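Local coordinates for protein cellobiose 2-epimerase (Caldibacillus thermoamylovorans, PDB 5ZHB) that probably catalyses the reversible C2 epimerisation of the reducing-end sugar of cellobiose and related disaccharides, converting a glucose unit to mannose and back, at residues Tyr85-Asp88 with Gly93-Trp96; Ala45-Ile50 with Tyr79-Glu84; Asn279-Gly284 with Val314-Ala319; Trp307-Ala312 with Glu333-Tyr338. One frame throughout, in Å; residues are numbered along the deposited sequence.

Interaction 1: residues Tyr85-Asp88 with Gly93-Trp96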
loop_
_atom_site.group_PDB
_atom_site.type_symbol
_atom_site.label_atom_id
_atom_site.label_comp_id
_atom_site.label_asym_id
_atom_site.label_seq_id
_atom_site.Cartn_x
_atom_site.Cartn_y
_atom_site.Cartn_z
ATOM N N TYR A 85 -6.318 8.221 -19.135
ATOM C CA TYR A 85 -5.033 7.809 -19.683
ATOM C C TYR A 85 -4.516 6.470 -19.129
ATOM O O TYR A 85 -3.899 5.715 -19.876
ATOM C CB TYR A 85 -4.054 8.956 -19.438
ATOM C CG TYR A 85 -4.467 10.212 -20.201
ATOM C CD1 TYR A 85 -4.319 10.298 -21.587
ATOM C CD2 TYR A 85 -5.052 11.285 -19.540
ATOM C CE1 TYR A 85 -4.743 11.420 -22.280
ATOM C CE2 TYR A 85 -5.454 12.424 -20.220
ATOM C CZ TYR A 85 -5.315 12.481 -21.597
ATOM O OH TYR A 85 -5.744 13.623 -22.229
ATOM N N VAL A 86 -4.651 6.199 -17.816
ATOM C CA VAL A 86 -3.981 5.032 -17.244
ATOM C C VAL A 86 -4.761 3.772 -17.613
ATOM O O VAL A 86 -4.156 2.725 -17.844
ATOM C CB VAL A 86 -3.751 5.127 -15.724
ATOM C CG1 VAL A 86 -3.165 3.828 -15.141
ATOM C CG2 VAL A 86 -2.907 6.333 -15.360
ATOM N N PHE A 87 -6.100 3.869 -17.671
ATOM C CA PHE A 87 -6.962 2.789 -18.121
ATOM C C PHE A 87 -6.754 2.606 -19.618
ATOM O O PHE A 87 -6.715 3.580 -20.363
ATOM C CB PHE A 87 -8.441 3.037 -17.769
ATOM C CG PHE A 87 -9.352 1.819 -17.930
ATOM C CD1 PHE A 87 -9.923 1.515 -19.174
ATOM C CD2 PHE A 87 -9.618 0.949 -16.866
ATOM C CE1 PHE A 87 -10.743 0.398 -19.336
ATOM C CE2 PHE A 87 -10.436 -0.177 -17.031
ATOM C CZ PHE A 87 -10.984 -0.455 -18.260
ATOM N N ASP A 88 -6.592 1.349 -20.041
ATOM C CA ASP A 88 -6.421 1.012 -21.449
ATOM C C ASP A 88 -7.817 0.760 -22.030
ATOM O O ASP A 88 -8.399 -0.290 -21.781
ATOM C CB ASP A 88 -5.575 -0.241 -21.552
ATOM C CG ASP A 88 -5.446 -0.850 -22.945
ATOM O OD1 ASP A 88 -6.082 -0.323 -23.924
ATOM O OD2 ASP A 88 -4.665 -1.814 -23.048
ATOM N N GLY A 93 -8.040 -2.544 -18.320
ATOM C CA GLY A 93 -7.147 -2.594 -17.170
ATOM C C GLY A 93 -6.148 -1.443 -17.213
ATOM O O GLY A 93 -6.103 -0.694 -18.186
ATOM N N LEU A 94 -5.365 -1.303 -16.131
ATOM C CA LEU A 94 -4.500 -0.150 -15.930
ATOM C C LEU A 94 -3.117 -0.467 -16.453
ATOM O O LEU A 94 -2.582 -1.517 -16.145
ATOM C CB LEU A 94 -4.407 0.227 -14.453
ATOM C CG LEU A 94 -5.721 0.429 -13.697
ATOM C CD1 LEU A 94 -5.416 0.837 -12.258
ATOM C CD2 LEU A 94 -6.594 1.469 -14.372
ATOM N N TYR A 95 -2.578 0.447 -17.272
ATOM C CA TYR A 95 -1.179 0.438 -17.657
ATOM C C TYR A 95 -0.267 0.524 -16.435
ATOM O O TYR A 95 -0.606 1.177 -15.453
ATOM C CB TYR A 95 -0.975 1.660 -18.566
ATOM C CG TYR A 95 -1.604 1.537 -19.942
ATOM C CD1 TYR A 95 -1.464 0.380 -20.710
ATOM C CD2 TYR A 95 -2.323 2.596 -20.488
ATOM C CE1 TYR A 95 -2.013 0.288 -21.988
ATOM C CE2 TYR A 95 -2.872 2.518 -21.758
ATOM C CZ TYR A 95 -2.687 1.381 -22.522
ATOM O OH TYR A 95 -3.281 1.301 -23.747
ATOM N N TRP A 96 0.939 -0.032 -16.564
ATOM C CA TRP A 96 1.962 0.087 -15.540
ATOM C C TRP A 96 2.561 1.494 -15.461
ATOM O O TRP A 96 2.792 2.027 -14.361
ATOM C CB TRP A 96 3.052 -0.940 -15.822
ATOM C CG TRP A 96 4.064 -1.127 -14.727
ATOM C CD1 TRP A 96 5.388 -0.798 -14.753
ATOM C CD2 TRP A 96 3.833 -1.783 -13.455
ATOM N NE1 TRP A 96 5.989 -1.196 -13.585
ATOM C CE2 TRP A 96 5.063 -1.802 -12.775
ATOM C CE3 TRP A 96 2.709 -2.329 -12.829
ATOM C CZ2 TRP A 96 5.204 -2.364 -11.509
ATOM C CZ3 TRP A 96 2.843 -2.856 -11.564
ATOM C CH2 TRP A 96 4.081 -2.896 -10.922
#
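Y95 lies along the backbone that runs from V86 to D88. Y95 CB begins 3.4 Å from V86 O, and CD2 of Y95 comes to 3.2 Å from that same oxygen. With CG anti to the carbonyl carbon, chi1 -72° points the ring from V86 O toward D88, and Y85 O lies at its edge, in plane. On one face sits D88 CB, 3.8 Å from the Y95 ring centroid and 27° off the normal, a CH-pi contact. Further out, Y95 CZ is 3.5 Å from D88 CB and Y95 CE1 3.5 Å from D88 OD2. Y95 OH ends 3.2 Å from D88 OD1, but the angle is too poor for a hydrogen bond. That carboxylate is held instead by K109 and R162 at OD2, while OD1 takes the N-H of Q90, as in an Asx turn, and of Y91. In the backbone, F87 and L94 form a single antiparallel bridge of the non-hydrogen-bonded kind, folding the loop back where helix 69-86 of the (alpha/alpha)6 barrel ends. Two nearly straight bonds flank it: Y95 N to V86 O at 2.8 Å (164° at the hydrogen), and D88 N to G93 O, also 2.8 Å. F87 presents a ring face to G93 N.

Interaction 2: residues Ala45-Ile50 with Tyr79-Glu84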
loop_
_atom_site.group_PDB
_atom_site.type_symbol
_atom_site.label_atom_id
_atom_site.label_comp_id
_atom_site.label_asym_id
_atom_site.label_seq_id
_atom_site.Cartn_x
_atom_site.Cartn_y
_atom_site.Cartn_z
ATOM N N ALA A 45 8.476 13.734 -16.429
ATOM C CA ALA A 45 8.749 12.356 -16.035
ATOM C C ALA A 45 7.542 11.466 -16.330
ATOM O O ALA A 45 6.398 11.922 -16.414
ATOM C CB ALA A 45 9.118 12.313 -14.569
ATOM N N GLY A 46 7.798 10.158 -16.432
ATOM C CA GLY A 46 6.738 9.162 -16.504
ATOM C C GLY A 46 5.808 9.199 -15.292
ATOM O O GLY A 46 6.236 9.592 -14.202
ATOM N N LYS A 47 4.526 8.844 -15.516
ATOM C CA LYS A 47 3.497 8.823 -14.481
ATOM C C LYS A 47 3.041 7.379 -14.231
ATOM O O LYS A 47 2.545 6.707 -15.144
ATOM C CB LYS A 47 2.322 9.743 -14.855
ATOM C CG LYS A 47 2.705 11.211 -14.963
ATOM C CD LYS A 47 1.603 12.121 -15.511
ATOM C CE LYS A 47 2.072 13.548 -15.514
ATOM N NZ LYS A 47 1.124 14.426 -16.200
ATOM N N GLY A 48 3.266 6.871 -13.003
ATOM C CA GLY A 48 2.944 5.471 -12.712
ATOM C C GLY A 48 1.444 5.248 -12.616
ATOM O O GLY A 48 0.720 6.106 -12.136
ATOM N N GLY A 49 0.999 4.053 -13.033
ATOM C CA GLY A 49 -0.378 3.646 -12.897
ATOM C C GLY A 49 -0.727 3.470 -11.421
ATOM O O GLY A 49 -1.721 4.020 -10.945
ATOM N N ILE A 50 0.142 2.749 -10.707
ATOM C CA ILE A 50 -0.047 2.589 -9.269
ATOM C C ILE A 50 0.065 3.931 -8.535
ATOM O O ILE A 50 -0.752 4.202 -7.651
ATOM C CB ILE A 50 0.865 1.495 -8.687
ATOM C CG1 ILE A 50 0.421 0.131 -9.239
ATOM C CG2 ILE A 50 0.787 1.522 -7.151
ATOM C CD1 ILE A 50 1.309 -1.035 -8.874
ATOM N N TYR A 79 -8.782 11.124 -10.478
ATOM C CA TYR A 79 -9.749 10.230 -11.093
ATOM C C TYR A 79 -9.755 10.372 -12.621
ATOM O O TYR A 79 -9.721 9.362 -13.353
ATOM C CB TYR A 79 -11.127 10.476 -10.481
ATOM C CG TYR A 79 -12.188 9.642 -11.165
ATOM C CD1 TYR A 79 -12.351 8.307 -10.834
ATOM C CD2 TYR A 79 -13.021 10.191 -12.133
ATOM C CE1 TYR A 79 -13.308 7.527 -11.450
ATOM C CE2 TYR A 79 -13.974 9.413 -12.762
ATOM C CZ TYR A 79 -14.122 8.084 -12.416
ATOM O OH TYR A 79 -15.083 7.296 -12.963
ATOM N N ARG A 80 -9.791 11.633 -13.081
ATOM C CA ARG A 80 -9.736 11.968 -14.499
ATOM C C ARG A 80 -8.513 11.368 -15.181
ATOM O O ARG A 80 -8.631 10.715 -16.201
ATOM C CB ARG A 80 -9.731 13.486 -14.729
ATOM C CG ARG A 80 -11.072 14.125 -14.397
ATOM C CD ARG A 80 -11.119 15.568 -14.886
ATOM N NE ARG A 80 -10.400 16.546 -14.062
ATOM C CZ ARG A 80 -10.845 17.130 -12.950
ATOM N NH1 ARG A 80 -12.090 16.946 -12.524
ATOM N NH2 ARG A 80 -10.035 17.922 -12.268
ATOM N N PHE A 81 -7.332 11.578 -14.621
ATOM C CA PHE A 81 -6.129 11.049 -15.234
ATOM C C PHE A 81 -6.131 9.520 -15.256
ATOM O O PHE A 81 -5.639 8.906 -16.211
ATOM C CB PHE A 81 -4.893 11.537 -14.470
ATOM C CG PHE A 81 -3.632 11.288 -15.277
ATOM C CD1 PHE A 81 -3.409 11.996 -16.450
ATOM C CD2 PHE A 81 -2.659 10.360 -14.871
ATOM C CE1 PHE A 81 -2.228 11.820 -17.161
ATOM C CE2 PHE A 81 -1.525 10.141 -15.625
ATOM C CZ PHE A 81 -1.292 10.888 -16.755
ATOM N N LEU A 82 -6.596 8.918 -14.158
ATOM C CA LEU A 82 -6.652 7.467 -14.043
ATOM C C LEU A 82 -7.557 6.898 -15.133
ATOM O O LEU A 82 -7.153 5.959 -15.811
ATOM C CB LEU A 82 -7.103 7.006 -12.658
ATOM C CG LEU A 82 -7.165 5.489 -12.445
ATOM C CD1 LEU A 82 -5.744 4.920 -12.404
ATOM C CD2 LEU A 82 -7.949 5.118 -11.199
ATOM N N THR A 83 -8.790 7.423 -15.275
ATOM C CA THR A 83 -9.759 6.802 -16.172
ATOM C C THR A 83 -9.505 7.191 -17.633
ATOM O O THR A 83 -9.826 6.409 -18.523
ATOM C CB THR A 83 -11.192 7.108 -15.731
ATOM O OG1 THR A 83 -11.272 8.502 -15.498
ATOM C CG2 THR A 83 -11.558 6.380 -14.450
ATOM N N GLU A 84 -8.898 8.365 -17.873
ATOM C CA GLU A 84 -8.698 8.878 -19.227
ATOM C C GLU A 84 -7.436 8.316 -19.885
ATOM O O GLU A 84 -7.506 7.907 -21.038
ATOM C CB GLU A 84 -8.688 10.405 -19.192
ATOM C CG GLU A 84 -10.097 10.943 -18.976
ATOM C CD GLU A 84 -10.150 12.426 -18.701
ATOM O OE1 GLU A 84 -9.114 13.095 -18.910
ATOM O OE2 GLU A 84 -11.202 12.886 -18.195
#
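K47 lays its aliphatic chain across the end of the F81 ring, and this apolar crossing carries most of the contact. CD of K47 approaches F81 CZ to 3.4 Å, while K47 CB stands 3.9 Å from F81 CE2, so two carbons of the lysine bear on the far end of the ring. The two side chains run at about a right angle. F81 has CG anti to its own backbone N (chi1 -166°), which sends the ring out from the helix toward the lysine. A second, looser touch sets the methyl L82 CD1 4.4 Å from the carbonyl oxygen G49 O; the same leucine also packs on T52, C53 and L56 further along helix 49-66.

No hydrogen bond spans the two segments. The polar interactions lie at their margins: extended beyond CG, K47 carries its NZ past F81 to a salt bridge with D25 and to the carbonyls of G29 and Y100, which together satisfy a buried charge. Within 79-84, Y79 O accepts two donors from one residue, T83 N at 2.9 Å and T83 OG1 at 2.8 Å, where the helix widens into a pi-type turn at 82-84.

Along the backbone, K47 pairs with V98 in a short antiparallel ladder, and G48 is the N-cap of helix 49-66. An outer helix packed beside the start of the inner helix that precedes it is typical of the (alpha/alpha)6 barrel.

Interaction 3: residues Asn279-Gly284 with Val314-Ala319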
loop_
_atom_site.group_PDB
_atom_site.type_symbol
_atom_site.label_atom_id
_atom_site.label_comp_id
_atom_site.label_asym_id
_atom_site.label_seq_id
_atom_site.Cartn_x
_atom_site.Cartn_y
_atom_site.Cartn_z
ATOM N N ASN A 279 5.340 -10.305 17.127
ATOM C CA ASN A 279 6.563 -10.780 16.517
ATOM C C ASN A 279 7.397 -9.593 16.024
ATOM O O ASN A 279 8.636 -9.558 16.160
ATOM C CB ASN A 279 6.239 -11.779 15.399
ATOM C CG ASN A 279 7.464 -12.503 14.916
ATOM O OD1 ASN A 279 8.192 -13.094 15.724
ATOM N ND2 ASN A 279 7.784 -12.380 13.638
ATOM N N ILE A 280 6.719 -8.628 15.378
ATOM C CA ILE A 280 7.456 -7.539 14.755
ATOM C C ILE A 280 7.913 -6.557 15.838
ATOM O O ILE A 280 8.988 -5.987 15.706
ATOM C CB ILE A 280 6.650 -6.878 13.616
ATOM C CG1 ILE A 280 6.307 -7.902 12.505
ATOM C CG2 ILE A 280 7.417 -5.671 13.082
ATOM C CD1 ILE A 280 7.509 -8.526 11.821
ATOM N N GLU A 281 7.126 -6.389 16.908
ATOM C CA GLU A 281 7.540 -5.558 18.040
ATOM C C GLU A 281 8.864 -6.099 18.590
ATOM O O GLU A 281 9.772 -5.332 18.909
ATOM C CB GLU A 281 6.401 -5.412 19.049
ATOM C CG GLU A 281 6.636 -4.437 20.209
ATOM C CD GLU A 281 7.687 -4.826 21.262
ATOM O OE1 GLU A 281 8.196 -3.973 22.007
ATOM O OE2 GLU A 281 8.021 -6.007 21.342
ATOM N N LYS A 282 8.993 -7.435 18.655
ATOM C CA LYS A 282 10.156 -8.062 19.263
ATOM C C LYS A 282 11.313 -8.178 18.280
ATOM O O LYS A 282 12.472 -8.100 18.676
ATOM C CB LYS A 282 9.818 -9.476 19.762
ATOM C CG LYS A 282 10.966 -10.237 20.433
ATOM C CD LYS A 282 10.670 -11.720 20.637
ATOM C CE LYS A 282 9.383 -11.957 21.363
ATOM N NZ LYS A 282 9.109 -13.377 21.600
ATOM N N LYS A 283 11.021 -8.429 17.002
ATOM C CA LYS A 283 12.085 -8.793 16.083
ATOM C C LYS A 283 12.464 -7.665 15.121
ATOM O O LYS A 283 13.596 -7.652 14.641
ATOM C CB LYS A 283 11.651 -10.078 15.374
ATOM C CG LYS A 283 11.572 -11.295 16.328
ATOM C CD LYS A 283 11.246 -12.592 15.610
ATOM C CE LYS A 283 11.115 -13.779 16.529
ATOM N NZ LYS A 283 10.479 -14.862 15.778
ATOM N N GLY A 284 11.554 -6.714 14.868
ATOM C CA GLY A 284 11.768 -5.679 13.862
ATOM C C GLY A 284 12.235 -4.335 14.433
ATOM O O GLY A 284 12.885 -3.570 13.728
ATOM N N VAL A 314 0.674 2.007 12.543
ATOM C CA VAL A 314 -0.729 1.650 12.452
ATOM C C VAL A 314 -0.929 0.250 13.056
ATOM O O VAL A 314 -1.839 0.037 13.846
ATOM C CB VAL A 314 -1.303 1.759 11.026
ATOM C CG1 VAL A 314 -2.761 1.307 10.961
ATOM C CG2 VAL A 314 -1.160 3.187 10.496
ATOM N N GLY A 315 -0.089 -0.704 12.665
ATOM C CA GLY A 315 -0.296 -2.086 13.041
ATOM C C GLY A 315 -0.126 -2.251 14.546
ATOM O O GLY A 315 -0.882 -2.983 15.160
ATOM N N PHE A 316 0.827 -1.511 15.110
ATOM C CA PHE A 316 1.076 -1.558 16.546
ATOM C C PHE A 316 -0.083 -0.937 17.315
ATOM O O PHE A 316 -0.476 -1.479 18.355
ATOM C CB PHE A 316 2.432 -0.962 16.880
ATOM C CG PHE A 316 3.663 -1.781 16.528
ATOM C CD1 PHE A 316 3.645 -3.170 16.383
ATOM C CD2 PHE A 316 4.880 -1.146 16.393
ATOM C CE1 PHE A 316 4.811 -3.869 16.078
ATOM C CE2 PHE A 316 6.046 -1.850 16.115
ATOM C CZ PHE A 316 6.000 -3.203 15.930
ATOM N N TYR A 317 -0.672 0.141 16.793
ATOM C CA TYR A 317 -1.815 0.754 17.446
ATOM C C TYR A 317 -3.054 -0.149 17.390
ATOM O O TYR A 317 -3.824 -0.236 18.356
ATOM C CB TYR A 317 -2.085 2.160 16.901
ATOM C CG TYR A 317 -3.154 2.818 17.743
ATOM C CD1 TYR A 317 -2.874 3.271 19.029
ATOM C CD2 TYR A 317 -4.460 2.902 17.291
ATOM C CE1 TYR A 317 -3.857 3.847 19.820
ATOM C CE2 TYR A 317 -5.452 3.453 18.079
ATOM C CZ TYR A 317 -5.154 3.916 19.350
ATOM O OH TYR A 317 -6.160 4.469 20.087
ATOM N N ASN A 318 -3.279 -0.807 16.244
ATOM C CA ASN A 318 -4.333 -1.804 16.124
ATOM C C ASN A 318 -4.146 -2.896 17.179
ATOM O O ASN A 318 -5.093 -3.253 17.882
ATOM C CB ASN A 318 -4.334 -2.434 14.720
ATOM C CG ASN A 318 -5.530 -3.322 14.450
ATOM O OD1 ASN A 318 -6.671 -2.859 14.452
ATOM N ND2 ASN A 318 -5.286 -4.598 14.178
ATOM N N ALA A 319 -2.928 -3.422 17.270
ATOM C CA ALA A 319 -2.583 -4.431 18.246
ATOM C C ALA A 319 -2.858 -3.956 19.678
ATOM O O ALA A 319 -3.273 -4.763 20.518
ATOM C CB ALA A 319 -1.151 -4.816 18.079
#
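This is an apolar contact in which F316, from inner helix 306-323, pushes the end of its ring against the backbone of I280 and E281, near the close of outer helix 267-283 in the (alpha/alpha)6 barrel. The evidence is the tip atom: F316 CZ lies 3.5 Å from E281 CA and 4.0 Å from I280 CG2. I280 C meets the ring at its edge, in plane, so the phenyl enters end-on and does not lie flat on the helix. Alongside, CE1 of F316 reaches E281 CB at 3.7 Å. For E281, CG anti to the backbone N and a bend at chi2 (-69°) lead the carboxylate away from the phenyl, so the ring meets E281 at its backbone N, CA and CB, not at the carboxylate. Around the ring, I249 of helix 245-262 and A331, V332 and I335 of helix 326-343 add further apolar contacts, placing F316 where inner and outer helices meet. With no hydrogen bond between the segments, what links them is the end of a ring set against a helix backbone, which is consistent with joining by van der Waals packing and burial, not through directional polar bonds.

Interaction 4: residues Trp307-Ala312 with Glu333-Tyr338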
loop_
_atom_site.group_PDB
_atom_site.type_symbol
_atom_site.label_atom_id
_atom_site.label_comp_id
_atom_site.label_asym_id
_atom_site.label_seq_id
_atom_site.Cartn_x
_atom_site.Cartn_y
_atom_site.Cartn_z
ATOM N N TRP A 307 7.817 3.921 4.575
ATOM C CA TRP A 307 6.526 3.241 4.628
ATOM C C TRP A 307 6.499 2.183 5.730
ATOM O O TRP A 307 5.441 1.967 6.319
ATOM C CB TRP A 307 6.107 2.649 3.271
ATOM C CG TRP A 307 6.892 1.467 2.763
ATOM C CD1 TRP A 307 7.921 1.478 1.870
ATOM C CD2 TRP A 307 6.656 0.081 3.084
ATOM N NE1 TRP A 307 8.371 0.207 1.643
ATOM C CE2 TRP A 307 7.614 -0.671 2.379
ATOM C CE3 TRP A 307 5.733 -0.587 3.904
ATOM C CZ2 TRP A 307 7.664 -2.065 2.458
ATOM C CZ3 TRP A 307 5.773 -1.964 3.965
ATOM C CH2 TRP A 307 6.740 -2.695 3.265
ATOM N N VAL A 308 7.672 1.580 6.000
ATOM C CA VAL A 308 7.786 0.577 7.055
ATOM C C VAL A 308 7.465 1.189 8.419
ATOM O O VAL A 308 6.665 0.641 9.179
ATOM C CB VAL A 308 9.186 -0.071 7.003
ATOM C CG1 VAL A 308 9.423 -0.965 8.216
ATOM C CG2 VAL A 308 9.455 -0.793 5.687
ATOM N N GLN A 309 7.939 2.411 8.664
ATOM C CA GLN A 309 7.736 3.054 9.945
ATOM C C GLN A 309 6.249 3.325 10.143
ATOM O O GLN A 309 5.702 3.053 11.206
ATOM C CB GLN A 309 8.526 4.353 10.065
ATOM C CG GLN A 309 9.987 4.278 9.648
ATOM C CD GLN A 309 10.766 3.172 10.329
ATOM O OE1 GLN A 309 10.689 3.005 11.543
ATOM N NE2 GLN A 309 11.435 2.344 9.544
ATOM N N VAL A 310 5.571 3.890 9.141
ATOM C CA VAL A 310 4.184 4.267 9.367
ATOM C C VAL A 310 3.262 3.036 9.447
ATOM O O VAL A 310 2.272 3.074 10.154
ATOM C CB VAL A 310 3.648 5.251 8.302
ATOM C CG1 VAL A 310 4.548 6.468 8.164
ATOM C CG2 VAL A 310 3.403 4.617 6.949
ATOM N N GLU A 311 3.503 2.005 8.641
ATOM C CA GLU A 311 2.735 0.765 8.764
ATOM C C GLU A 311 2.940 0.164 10.156
ATOM O O GLU A 311 2.019 -0.416 10.711
ATOM C CB GLU A 311 3.062 -0.261 7.684
ATOM C CG GLU A 311 2.643 0.192 6.284
ATOM C CD GLU A 311 1.194 0.524 6.069
ATOM O OE1 GLU A 311 0.369 -0.011 6.835
ATOM O OE2 GLU A 311 0.875 1.354 5.154
ATOM N N ALA A 312 4.144 0.255 10.703
ATOM C CA ALA A 312 4.372 -0.241 12.063
ATOM C C ALA A 312 3.545 0.564 13.071
ATOM O O ALA A 312 2.944 -0.003 13.995
ATOM C CB ALA A 312 5.848 -0.211 12.380
ATOM N N GLU A 333 4.853 5.472 20.018
ATOM C CA GLU A 333 5.402 6.756 20.417
ATOM C C GLU A 333 6.852 6.864 19.960
ATOM O O GLU A 333 7.249 7.903 19.450
ATOM C CB GLU A 333 5.268 6.941 21.940
ATOM C CG GLU A 333 3.833 7.123 22.429
ATOM C CD GLU A 333 3.613 7.068 23.955
ATOM O OE1 GLU A 333 4.612 7.058 24.709
ATOM O OE2 GLU A 333 2.442 7.015 24.401
ATOM N N ARG A 334 7.654 5.802 20.129
ATOM C CA ARG A 334 9.063 5.860 19.805
ATOM C C ARG A 334 9.304 5.889 18.291
ATOM O O ARG A 334 10.229 6.548 17.822
ATOM C CB ARG A 334 9.835 4.677 20.394
ATOM C CG ARG A 334 9.788 4.701 21.916
ATOM C CD ARG A 334 10.449 3.447 22.476
ATOM N NE ARG A 334 11.897 3.574 22.341
ATOM C CZ ARG A 334 12.782 2.652 21.988
ATOM N NH1 ARG A 334 12.426 1.427 21.636
ATOM N NH2 ARG A 334 14.053 2.984 21.963
ATOM N N ILE A 335 8.483 5.188 17.505
ATOM C CA ILE A 335 8.614 5.316 16.058
ATOM C C ILE A 335 8.328 6.766 15.664
ATOM O O ILE A 335 9.018 7.326 14.817
ATOM C CB ILE A 335 7.675 4.358 15.303
ATOM C CG1 ILE A 335 7.961 2.897 15.651
ATOM C CG2 ILE A 335 7.768 4.600 13.788
ATOM C CD1 ILE A 335 6.809 1.982 15.290
ATOM N N TRP A 336 7.277 7.349 16.233
ATOM C CA TRP A 336 6.903 8.689 15.845
ATOM C C TRP A 336 8.022 9.679 16.144
ATOM O O TRP A 336 8.368 10.509 15.298
ATOM C CB TRP A 336 5.612 9.101 16.525
ATOM C CG TRP A 336 5.176 10.491 16.152
ATOM C CD1 TRP A 336 4.836 11.475 17.029
ATOM C CD2 TRP A 336 4.974 11.031 14.831
ATOM N NE1 TRP A 336 4.462 12.602 16.353
ATOM C CE2 TRP A 336 4.514 12.358 15.005
ATOM C CE3 TRP A 336 5.127 10.546 13.526
ATOM C CZ2 TRP A 336 4.210 13.192 13.936
ATOM C CZ3 TRP A 336 4.814 11.384 12.462
ATOM C CH2 TRP A 336 4.350 12.675 12.671
ATOM N N ASP A 337 8.636 9.570 17.326
ATOM C CA ASP A 337 9.781 10.411 17.641
ATOM C C ASP A 337 10.919 10.254 16.648
ATOM O O ASP A 337 11.561 11.232 16.273
ATOM C CB ASP A 337 10.377 10.117 19.006
ATOM C CG ASP A 337 9.869 11.102 20.037
ATOM O OD1 ASP A 337 10.105 12.323 19.826
ATOM O OD2 ASP A 337 9.188 10.647 20.979
ATOM N N TYR A 338 11.234 9.009 16.296
ATOM C CA TYR A 338 12.257 8.773 15.300
ATOM C C TYR A 338 11.886 9.476 13.986
ATOM O O TYR A 338 12.743 10.114 13.360
ATOM C CB TYR A 338 12.424 7.279 15.038
ATOM C CG TYR A 338 13.501 7.003 14.015
ATOM C CD1 TYR A 338 14.827 6.794 14.379
ATOM C CD2 TYR A 338 13.175 6.951 12.665
ATOM C CE1 TYR A 338 15.809 6.571 13.423
ATOM C CE2 TYR A 338 14.148 6.762 11.713
ATOM C CZ TYR A 338 15.461 6.557 12.085
ATOM O OH TYR A 338 16.355 6.349 11.078
#
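Two consecutive antiparallel helices of the barrel, 306-323 on the inside and 326-343 on the outside, meet here through I335, whose two branches reach Q309 and A312, one turn apart. The backbones are close, with 6.6 Å between the CA atoms of Q309 and I335. CG2 of I335 rests 3.7 Å from Q309 O and 3.8 Å from Q309 CB. The other branch extends through CG1 (chi2 162°), so CD1 of I335 moves on to A312 and lies 3.8 Å from its CB. This branch lies close to the helix backbone, with I335 CD1 4.2 Å from A312 C. Q309 is bent at chi2 (-53°), and I335 CG2 comes within 4.0 Å of its OE1. That amide oxygen is not left to the isoleucine: the N-H of L291 donates to it, and the side chains of I335 and A312 also touch L291. No hydrogen bond crosses between the segments. Elsewhere around helix 306-323, E311 pairs with R379 and also bonds to H376 and W253, marking the side turned toward other inner helices. Such aliphatic packing of an inner helix against its outer successor is typical of the (alpha/alpha)6 barrel of the GlcNAc 2-epimerase family.

How the interactions relate
The contacts form two clusters on opposite sides of the chain's centre. Interactions 1 and 2 lie 7 Å apart, centre to centre, and share helix 69-86; they join through F87 N to L82 O and W96 O to G49 N, both 3.0 Å and probable hydrogen bonds. Interactions 3 and 4, with centres 10 Å apart, share helix 306-323 and touch where F316 CD2 packs 3.8 Å from I335 CD1. Along the chain, interaction 2 closes before interaction 1 opens, whereas the segments of 3 and 4 alternate. Centres of 1 and 3 are 35 Å apart. Interactions 2 and 4 pack an inner helix on the next outer one, 3 on the previous; 1 closes a loop.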